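Local coordinates for protein GlcNAc Inducible Gene 2, GIG2 (Candida albicans, PDB 6AKZ) that binds an iron(III) ion in a cupin-type fold and is probably an oxygenase of the DUF1479 family, at residues 174-179 with 399-404; 292-297 with 327-332. One frame throughout, in Å; residues are numbered along the deposited sequence.

From the N terminus, the chain first reaches 174-179, the run into strand 178-181 of the seven-stranded sheet. Contact 1 closes a long loop when helix 399-402 comes back to this run after 219 intervening residues, among them all three iron ligands, H192, D194 and H355. Contact 2 is nested inside that loop: the stretch 292-297, after helix 278-287, meets 327-332, which follows strand 322-323, and so closes a short loop of 29 residues. The two do not touch; the centres of contacts 1 and 2 are about 36 Å apart. Contact 1 ties a short late helix to the lead-in of a strand in the seven-stranded sheet, contact 2 joins two surface loops.

Contact 1: 174-179 with 399-404; sequences YGDRIR and ADYRSQ
At the lead-in to strand 178-181, one strand of the large cupin-type sheet, Y174, D176 and R177 meet D400 and Y401 on the short helix 399-402. The one hydrogen bond between the two segments runs from Y174 OH to D400 OD2, at 2.6 Å. It meets the carboxylate oxygen on its anti lone pair, away from OD1, and the oxygen lies at the edge of the Y174 ring, in its plane. The ring and the carboxylate are turned 54° apart. With CG of Y174 anti to the backbone N (chi1 170°), the ring reaches across to the helix. The other oxygen of D400, OD1, is bonded to S251, so both ends of this carboxylate are held.

Strand 178-181 lies between strands 367-371 and 127-128 in the sheet, and just ahead of it R177 sends an extended side chain past the tip of Y401. The tyrosine comes over one face of the guanidinium, CE1 standing 3.4 Å above its plane and offset toward the rim, with the two planes 42° apart. R177 NE is 3.1 Å from Y401 OH, but the angle is too poor for a hydrogen bond; the polar partner of this arginine is N129, bonded to NH1. The Y401 ring also meets that of F131, the planes turned against each other. D176 stays 4.0 Å from Y401 OH with its OD1, which instead accepts the backbone N of R177 at 2.8 Å. The D176 side chain lies about 9 Å from the bound iron and is not among its ligands, H192, D194 and H355. Within 399-404, Q404 NE2 folds back to D400 O at 2.9 Å, while A399 O takes both N and OG of S403.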
ATOM      1  N   TYR A 174      -0.359  11.758   0.492  1.00 15.55           N
ATOM      2  CA  TYR A 174       0.992  11.390   0.081  1.00 16.08           C
ATOM      3  C   TYR A 174       1.052  11.707  -1.417  1.00 16.44           C
ATOM      4  O   TYR A 174       0.329  11.118  -2.188  1.00 15.76           O
ATOM      5  CB  TYR A 174       1.273   9.940   0.384  1.00 18.08           C
ATOM      6  CG  TYR A 174       2.535   9.434  -0.221  1.00 19.12           C
ATOM      7  CD1 TYR A 174       3.781   9.815   0.295  1.00 19.19           C
ATOM      8  CD2 TYR A 174       2.502   8.591  -1.307  1.00 19.64           C
ATOM      9  CE1 TYR A 174       4.973   9.325  -0.247  1.00 23.88           C
ATOM     10  CE2 TYR A 174       3.704   8.097  -1.873  1.00 20.40           C
ATOM     11  CZ  TYR A 174       4.918   8.462  -1.346  1.00 23.05           C
ATOM     12  OH  TYR A 174       6.077   7.980  -1.914  1.00 24.60           O
ATOM     13  N   GLY A 175       1.936  12.637  -1.805  1.00 15.75           N
ATOM     14  CA  GLY A 175       2.048  13.006  -3.233  1.00 15.79           C
ATOM     15  C   GLY A 175       2.558  11.858  -4.048  1.00 14.03           C
ATOM     16  O   GLY A 175       3.578  11.241  -3.721  1.00 15.86           O
ATOM     17  N   ASP A 176       1.852  11.534  -5.117  1.00 14.87           N
ATOM     18  CA  ASP A 176       2.283  10.497  -6.019  1.00 14.49           C
ATOM     19  C   ASP A 176       2.029  10.925  -7.442  1.00 15.73           C
ATOM     20  O   ASP A 176       1.375  11.958  -7.712  1.00 18.90           O
ATOM     21  CB  ASP A 176       1.596   9.165  -5.683  1.00 14.10           C
ATOM     22  CG  ASP A 176       2.480   7.933  -5.925  1.00 16.08           C
ATOM     23  OD1 ASP A 176       3.434   7.994  -6.667  1.00 18.62           O
ATOM     24  OD2 ASP A 176       2.185   6.850  -5.384  1.00 18.87           O
ATOM     25  N   ARG A 177       2.512  10.086  -8.346  1.00 17.81           N
ATOM     26  CA  ARG A 177       2.600  10.504  -9.722  1.00 18.54           C
ATOM     27  C   ARG A 177       1.543   9.869 -10.548  1.00 17.32           C
ATOM     28  O   ARG A 177       0.550   9.398 -10.036  1.00 16.60           O
ATOM     29  CB  ARG A 177       3.974  10.257 -10.210  1.00 22.83           C
ATOM     30  CG  ARG A 177       4.413   8.893 -10.115  1.00 23.94           C
ATOM     31  CD  ARG A 177       5.895   8.885 -10.344  1.00 25.89           C
ATOM     32  NE  ARG A 177       6.377   7.508 -10.252  1.00 30.45           N
ATOM     33  CZ  ARG A 177       7.552   7.102 -10.767  1.00 34.24           C
ATOM     34  NH1 ARG A 177       8.376   7.953 -11.406  1.00 36.64           N
ATOM     35  NH2 ARG A 177       7.894   5.841 -10.664  1.00 32.38           N
ATOM     36  N   ILE A 178       1.631  10.068 -11.863  1.00 17.81           N
ATOM     37  CA  ILE A 178       0.705   9.504 -12.794  1.00 15.73           C
ATOM     38  C   ILE A 178       1.440   8.510 -13.734  1.00 15.76           C
ATOM     39  O   ILE A 178       2.644   8.546 -13.904  1.00 15.03           O
ATOM     40  CB  ILE A 178      -0.062  10.601 -13.531  1.00 18.79           C
ATOM     41  CG1 ILE A 178       0.811  11.367 -14.485  1.00 22.94           C
ATOM     42  CG2 ILE A 178      -0.722  11.590 -12.519  1.00 19.26           C
ATOM     43  CD1 ILE A 178       0.028  12.298 -15.415  1.00 24.17           C
ATOM     44  N   ARG A 179       0.663   7.584 -14.289  1.00 15.66           N
ATOM     45  CA  ARG A 179       1.128   6.681 -15.316  1.00 16.30           C
ATOM     46  C   ARG A 179       0.272   6.864 -16.561  1.00 16.60           C
ATOM     47  O   ARG A 179      -0.966   6.985 -16.499  1.00 16.51           O
ATOM     48  CB  ARG A 179       1.082   5.248 -14.827  1.00 19.86           C
ATOM     49  CG  ARG A 179       1.181   4.275 -16.003  1.00 23.47           C
ATOM     50  CD  ARG A 179       1.266   2.861 -15.533  1.00 25.80           C
ATOM     51  NE  ARG A 179       0.144   2.321 -14.716  1.00 25.39           N
ATOM     52  CZ  ARG A 179      -1.054   1.917 -15.136  1.00 26.93           C
ATOM     53  NH1 ARG A 179      -1.477   2.175 -16.367  1.00 24.27           N
ATOM     54  NH2 ARG A 179      -1.855   1.231 -14.289  1.00 21.98           N
ATOM     55  N   ALA A 399       9.501  14.452  -1.107  1.00 20.82           N
ATOM     56  CA  ALA A 399      10.834  14.002  -0.768  1.00 23.07           C
ATOM     57  C   ALA A 399      11.300  12.750  -1.413  1.00 24.70           C
ATOM     58  O   ALA A 399      12.494  12.600  -1.663  1.00 25.98           O
ATOM     59  CB  ALA A 399      10.919  13.801   0.748  1.00 26.15           C
ATOM     60  N   ASP A 400      10.407  11.770  -1.578  1.00 23.99           N
ATOM     61  CA  ASP A 400      10.828  10.496  -2.170  1.00 25.57           C
ATOM     62  C   ASP A 400      11.261  10.672  -3.618  1.00 24.87           C
ATOM     63  O   ASP A 400      12.037   9.852  -4.104  1.00 28.98           O
ATOM     64  CB  ASP A 400       9.728   9.415  -2.136  1.00 23.77           C
ATOM     65  CG  ASP A 400       9.326   9.012  -0.710  1.00 24.33           C
ATOM     66  OD1 ASP A 400      10.121   9.238   0.207  1.00 29.01           O
ATOM     67  OD2 ASP A 400       8.256   8.394  -0.476  1.00 23.85           O
ATOM     68  N   TYR A 401      10.780  11.701  -4.306  1.00 26.48           N
ATOM     69  CA  TYR A 401      11.220  11.955  -5.667  1.00 28.16           C
ATOM     70  C   TYR A 401      12.260  13.076  -5.733  1.00 29.75           C
ATOM     71  O   TYR A 401      13.223  12.999  -6.480  1.00 31.13           O
ATOM     72  CB  TYR A 401      10.009  12.249  -6.545  1.00 29.01           C
ATOM     73  CG  TYR A 401       9.279  10.944  -6.787  1.00 28.80           C
ATOM     74  CD1 TYR A 401       9.684  10.071  -7.824  1.00 30.82           C
ATOM     75  CD2 TYR A 401       8.271  10.520  -5.920  1.00 29.01           C
ATOM     76  CE1 TYR A 401       9.045   8.834  -8.002  1.00 35.27           C
ATOM     77  CE2 TYR A 401       7.611   9.300  -6.125  1.00 30.84           C
ATOM     78  CZ  TYR A 401       8.014   8.473  -7.129  1.00 34.13           C
ATOM     79  OH  TYR A 401       7.357   7.291  -7.292  1.00 42.19           O
ATOM     80  N   ARG A 402      12.031  14.114  -4.955  1.00 29.86           N
ATOM     81  CA  ARG A 402      12.913  15.272  -4.904  1.00 31.37           C
ATOM     82  C   ARG A 402      14.354  14.818  -4.616  1.00 33.58           C
ATOM     83  O   ARG A 402      15.304  15.364  -5.180  1.00 32.08           O
ATOM     84  CB  ARG A 402      12.398  16.205  -3.819  1.00 32.95           C
ATOM     85  CG  ARG A 402      13.235  17.443  -3.573  1.00 34.56           C
ATOM     86  CD  ARG A 402      12.905  18.490  -4.562  1.00 33.10           C
ATOM     87  NE  ARG A 402      13.605  19.723  -4.232  1.00 35.98           N
ATOM     88  CZ  ARG A 402      13.685  20.781  -5.043  1.00 36.25           C
ATOM     89  NH1 ARG A 402      13.107  20.791  -6.244  1.00 28.98           N
ATOM     90  NH2 ARG A 402      14.356  21.870  -4.640  1.00 41.30           N
ATOM     91  N   SER A 403      14.511  13.806  -3.757  1.00 33.27           N
ATOM     92  CA  SER A 403      15.844  13.320  -3.366  1.00 37.35           C
ATOM     93  C   SER A 403      16.599  12.622  -4.485  1.00 43.32           C
ATOM     94  O   SER A 403      17.780  12.325  -4.332  1.00 45.29           O
ATOM     95  CB  SER A 403      15.739  12.374  -2.151  1.00 36.73           C
ATOM     96  OG  SER A 403      15.118  11.145  -2.522  1.00 38.80           O
ATOM     97  N   GLN A 404      15.934  12.313  -5.591  1.00 40.21           N
ATOM     98  CA  GLN A 404      16.613  11.753  -6.756  1.00 41.67           C
ATOM     99  C   GLN A 404      17.023  12.778  -7.844  1.00 42.38           C
ATOM    100  O   GLN A 404      17.498  12.380  -8.913  1.00 44.12           O
ATOM    101  CB  GLN A 404      15.716  10.697  -7.382  1.00 43.47           C
ATOM    102  CG  GLN A 404      15.267   9.605  -6.415  1.00 44.12           C
ATOM    103  CD  GLN A 404      14.251   8.703  -7.078  1.00 52.43           C
ATOM    104  OE1 GLN A 404      14.456   8.264  -8.206  1.00 60.12           O
ATOM    105  NE2 GLN A 404      13.122   8.463  -6.411  1.00 50.59           N
TER

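Contact 2: 292-297 with 327-332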
ATOM      1  N   TRP A 292      11.688 -22.592   3.196  1.00 20.31           N
ATOM      2  CA  TRP A 292      12.081 -22.163   1.876  1.00 23.53           C
ATOM      3  C   TRP A 292      12.502 -23.368   1.069  1.00 24.42           C
ATOM      4  O   TRP A 292      12.566 -23.244  -0.139  1.00 27.84           O
ATOM      5  CB  TRP A 292      13.252 -21.138   1.879  1.00 24.88           C
ATOM      6  CG  TRP A 292      14.516 -21.654   2.504  1.00 29.26           C
ATOM      7  CD1 TRP A 292      14.868 -21.575   3.817  1.00 31.17           C
ATOM      8  CD2 TRP A 292      15.591 -22.366   1.841  1.00 31.48           C
ATOM      9  NE1 TRP A 292      16.076 -22.209   4.036  1.00 37.75           N
ATOM     10  CE2 TRP A 292      16.547 -22.703   2.842  1.00 34.06           C
ATOM     11  CE3 TRP A 292      15.826 -22.770   0.516  1.00 31.86           C
ATOM     12  CZ2 TRP A 292      17.734 -23.380   2.544  1.00 33.15           C
ATOM     13  CZ3 TRP A 292      16.989 -23.456   0.224  1.00 33.30           C
ATOM     14  CH2 TRP A 292      17.934 -23.755   1.244  1.00 30.70           C
ATOM     15  N   LYS A 293      12.827 -24.485   1.726  1.00 24.56           N
ATOM     16  CA  LYS A 293      13.259 -25.723   1.019  1.00 27.27           C
ATOM     17  C   LYS A 293      12.103 -26.645   0.722  1.00 26.83           C
ATOM     18  O   LYS A 293      11.527 -27.230   1.619  1.00 24.39           O
ATOM     19  CB  LYS A 293      14.306 -26.432   1.844  1.00 33.37           C
ATOM     20  CG  LYS A 293      15.004 -27.558   1.109  1.00 39.45           C
ATOM     21  CD  LYS A 293      16.456 -27.235   0.803  1.00 43.32           C
ATOM     22  CE  LYS A 293      17.029 -28.142  -0.287  1.00 49.63           C
ATOM     23  NZ  LYS A 293      17.003 -29.608   0.016  1.00 50.97           N
ATOM     24  N   ASP A 294      11.700 -26.743  -0.541  1.00 26.16           N
ATOM     25  CA  ASP A 294      10.587 -27.624  -0.898  1.00 26.76           C
ATOM     26  C   ASP A 294      11.133 -29.042  -1.009  1.00 26.65           C
ATOM     27  O   ASP A 294      12.207 -29.218  -1.558  1.00 28.96           O
ATOM     28  CB  ASP A 294       9.978 -27.186  -2.225  1.00 25.01           C
ATOM     29  CG  ASP A 294       9.479 -25.753  -2.149  1.00 25.49           C
ATOM     30  OD1 ASP A 294       8.689 -25.502  -1.204  1.00 22.25           O
ATOM     31  OD2 ASP A 294      10.012 -24.912  -2.876  1.00 24.43           O
ATOM     32  N   PRO A 295      10.436 -30.020  -0.456  1.00 28.92           N
ATOM     33  CA  PRO A 295      11.007 -31.371  -0.480  1.00 28.42           C
ATOM     34  C   PRO A 295      10.906 -32.052  -1.821  1.00 31.12           C
ATOM     35  O   PRO A 295       9.881 -31.965  -2.522  1.00 31.71           O
ATOM     36  CB  PRO A 295      10.137 -32.138   0.505  1.00 30.61           C
ATOM     37  CG  PRO A 295       8.871 -31.392   0.619  1.00 30.17           C
ATOM     38  CD  PRO A 295       9.221 -29.964   0.379  1.00 29.26           C
ATOM     39  N   GLU A 296      11.919 -32.863  -2.116  1.00 37.66           N
ATOM     40  CA  GLU A 296      11.928 -33.703  -3.332  1.00 38.42           C
ATOM     41  C   GLU A 296      10.739 -34.643  -3.452  1.00 35.53           C
ATOM     42  O   GLU A 296      10.262 -34.876  -4.544  1.00 38.92           O
ATOM     43  CB  GLU A 296      13.224 -34.498  -3.419  1.00 46.81           C
ATOM     44  CG  GLU A 296      14.457 -33.609  -3.420  1.00 51.20           C
ATOM     45  CD  GLU A 296      15.501 -34.036  -4.431  1.00 59.72           C
ATOM     46  OE1 GLU A 296      15.733 -35.258  -4.568  1.00 68.17           O
ATOM     47  OE2 GLU A 296      16.083 -33.145  -5.090  1.00 64.21           O
ATOM     48  N   SER A 297      10.220 -35.128  -2.334  1.00 32.86           N
ATOM     49  CA  SER A 297       9.068 -36.012  -2.380  1.00 35.95           C
ATOM     50  C   SER A 297       7.809 -35.356  -2.978  1.00 40.83           C
ATOM     51  O   SER A 297       6.993 -36.052  -3.555  1.00 42.61           O
ATOM     52  CB  SER A 297       8.766 -36.552  -0.993  1.00 36.99           C
ATOM     53  OG  SER A 297       8.301 -35.509  -0.149  1.00 35.84           O
ATOM     54  N   PHE A 327      11.330 -17.193  -5.396  1.00 22.94           N
ATOM     55  CA  PHE A 327      11.311 -18.222  -4.329  1.00 22.56           C
ATOM     56  C   PHE A 327       9.961 -18.383  -3.645  1.00 18.84           C
ATOM     57  O   PHE A 327       9.860 -18.939  -2.581  1.00 20.12           O
ATOM     58  CB  PHE A 327      12.387 -17.923  -3.327  1.00 22.81           C
ATOM     59  CG  PHE A 327      13.756 -17.731  -3.961  1.00 25.34           C
ATOM     60  CD1 PHE A 327      14.473 -18.828  -4.435  1.00 27.10           C
ATOM     61  CD2 PHE A 327      14.326 -16.471  -4.073  1.00 27.21           C
ATOM     62  CE1 PHE A 327      15.725 -18.640  -5.041  1.00 26.21           C
ATOM     63  CE2 PHE A 327      15.578 -16.281  -4.662  1.00 27.76           C
ATOM     64  CZ  PHE A 327      16.269 -17.385  -5.146  1.00 29.60           C
ATOM     65  N   TYR A 328       8.897 -17.935  -4.294  1.00 19.18           N
ATOM     66  CA  TYR A 328       7.540 -18.006  -3.711  1.00 17.73           C
ATOM     67  C   TYR A 328       6.592 -18.730  -4.706  1.00 18.71           C
ATOM     68  O   TYR A 328       5.509 -18.220  -5.114  1.00 19.23           O
ATOM     69  CB  TYR A 328       7.055 -16.595  -3.364  1.00 17.62           C
ATOM     70  CG  TYR A 328       7.880 -15.937  -2.293  1.00 16.54           C
ATOM     71  CD1 TYR A 328       9.119 -15.314  -2.571  1.00 17.59           C
ATOM     72  CD2 TYR A 328       7.446 -15.938  -1.000  1.00 15.68           C
ATOM     73  CE1 TYR A 328       9.865 -14.698  -1.552  1.00 16.77           C
ATOM     74  CE2 TYR A 328       8.206 -15.429   0.033  1.00 16.59           C
ATOM     75  CZ  TYR A 328       9.387 -14.741  -0.230  1.00 16.30           C
ATOM     76  OH  TYR A 328      10.075 -14.213   0.867  1.00 19.22           O
ATOM     77  N   PRO A 329       6.980 -19.950  -5.120  1.00 20.37           N
ATOM     78  CA  PRO A 329       6.234 -20.545  -6.273  1.00 19.73           C
ATOM     79  C   PRO A 329       4.768 -20.919  -6.053  1.00 20.58           C
ATOM     80  O   PRO A 329       4.011 -20.927  -7.026  1.00 19.59           O
ATOM     81  CB  PRO A 329       7.027 -21.820  -6.595  1.00 20.87           C
ATOM     82  CG  PRO A 329       7.597 -22.201  -5.247  1.00 19.54           C
ATOM     83  CD  PRO A 329       7.972 -20.892  -4.592  1.00 21.44           C
ATOM     84  N   HIS A 330       4.348 -21.171  -4.822  1.00 18.46           N
ATOM     85  CA  HIS A 330       2.995 -21.508  -4.533  1.00 19.00           C
ATOM     86  C   HIS A 330       2.072 -20.311  -4.729  1.00 17.83           C
ATOM     87  O   HIS A 330       0.889 -20.498  -4.802  1.00 19.11           O
ATOM     88  CB  HIS A 330       2.814 -21.989  -3.091  1.00 21.34           C
ATOM     89  CG  HIS A 330       3.580 -23.238  -2.763  1.00 23.60           C
ATOM     90  ND1 HIS A 330       4.920 -23.225  -2.441  1.00 22.27           N
ATOM     91  CD2 HIS A 330       3.180 -24.527  -2.657  1.00 22.76           C
ATOM     92  CE1 HIS A 330       5.325 -24.451  -2.176  1.00 21.58           C
ATOM     93  NE2 HIS A 330       4.298 -25.263  -2.305  1.00 20.97           N
ATOM     94  N   LEU A 331       2.617 -19.107  -4.763  1.00 16.20           N
ATOM     95  CA  LEU A 331       1.794 -17.929  -5.019  1.00 17.42           C
ATOM     96  C   LEU A 331       1.346 -17.801  -6.468  1.00 16.90           C
ATOM     97  O   LEU A 331       0.325 -17.184  -6.734  1.00 16.94           O
ATOM     98  CB  LEU A 331       2.521 -16.639  -4.571  1.00 16.69           C
ATOM     99  CG  LEU A 331       2.910 -16.535  -3.103  1.00 17.99           C
ATOM    100  CD1 LEU A 331       3.622 -15.200  -2.929  1.00 21.00           C
ATOM    101  CD2 LEU A 331       1.750 -16.710  -2.107  1.00 19.27           C
ATOM    102  N   HIS A 332       2.111 -18.344  -7.411  1.00 17.44           N
ATOM    103  CA  HIS A 332       1.923 -17.983  -8.771  1.00 19.23           C
ATOM    104  C   HIS A 332       0.576 -18.397  -9.354  1.00 19.72           C
ATOM    105  O   HIS A 332       0.013 -17.664 -10.125  1.00 17.46           O
ATOM    106  CB  HIS A 332       3.106 -18.411  -9.586  1.00 26.23           C
ATOM    107  CG  HIS A 332       4.362 -17.676  -9.174  1.00 41.18           C
ATOM    108  ND1 HIS A 332       5.443 -17.484 -10.012  1.00 52.44           N
ATOM    109  CD2 HIS A 332       4.691 -17.064  -8.003  1.00 44.35           C
ATOM    110  CE1 HIS A 332       6.383 -16.811  -9.373  1.00 54.34           C
ATOM    111  NE2 HIS A 332       5.947 -16.534  -8.155  1.00 47.80           N
TER
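D294 and H330 meet at the protein surface, where D294 OD1 lies 3.7 Å from H330 CE1. The oxygen sits at the edge of the imidazole, in its plane, and the ring atom it meets is the carbon CE1, not a nitrogen. Carboxylate and ring planes are turned 61° apart, and the two side chains run alongside one another, pointing opposite ways. The other oxygen, D294 OD2, comes to 4.3 Å from CG of P329, a loose van der Waals approach. H330 NE2 is 4.5 Å from D294 OD1, too far for a direct bond. D294 (chi1 -59°) points its side chain at 327-332, whereas H330 (chi1 -62°) starts across the contact and only its ring end approaches D294.

The polar ends are fixed by residues beyond the two segments. D294 OD1 is hydrogen-bonded to Y303 OH, and OD2 forms a salt bridge with R288, which also bonds the backbone O of F327 through NE. R288 thus links both segments. The ring of H330 is set by Y284, whose hydroxyl is bonded to ND1. Backbone bonds from L331 N to Y328 O, at 3.0 Å, and from H332 N to P329 O, at 3.2 Å, curl the second segment into a helix-like turn.

That turn rests on helix 278-287, where P329, Y328 and L331 all touch Y284, and on helix 32-56, where H330 touches L43 and L331 touches F50; along the chain it lies between strands 322-323 and 336-337.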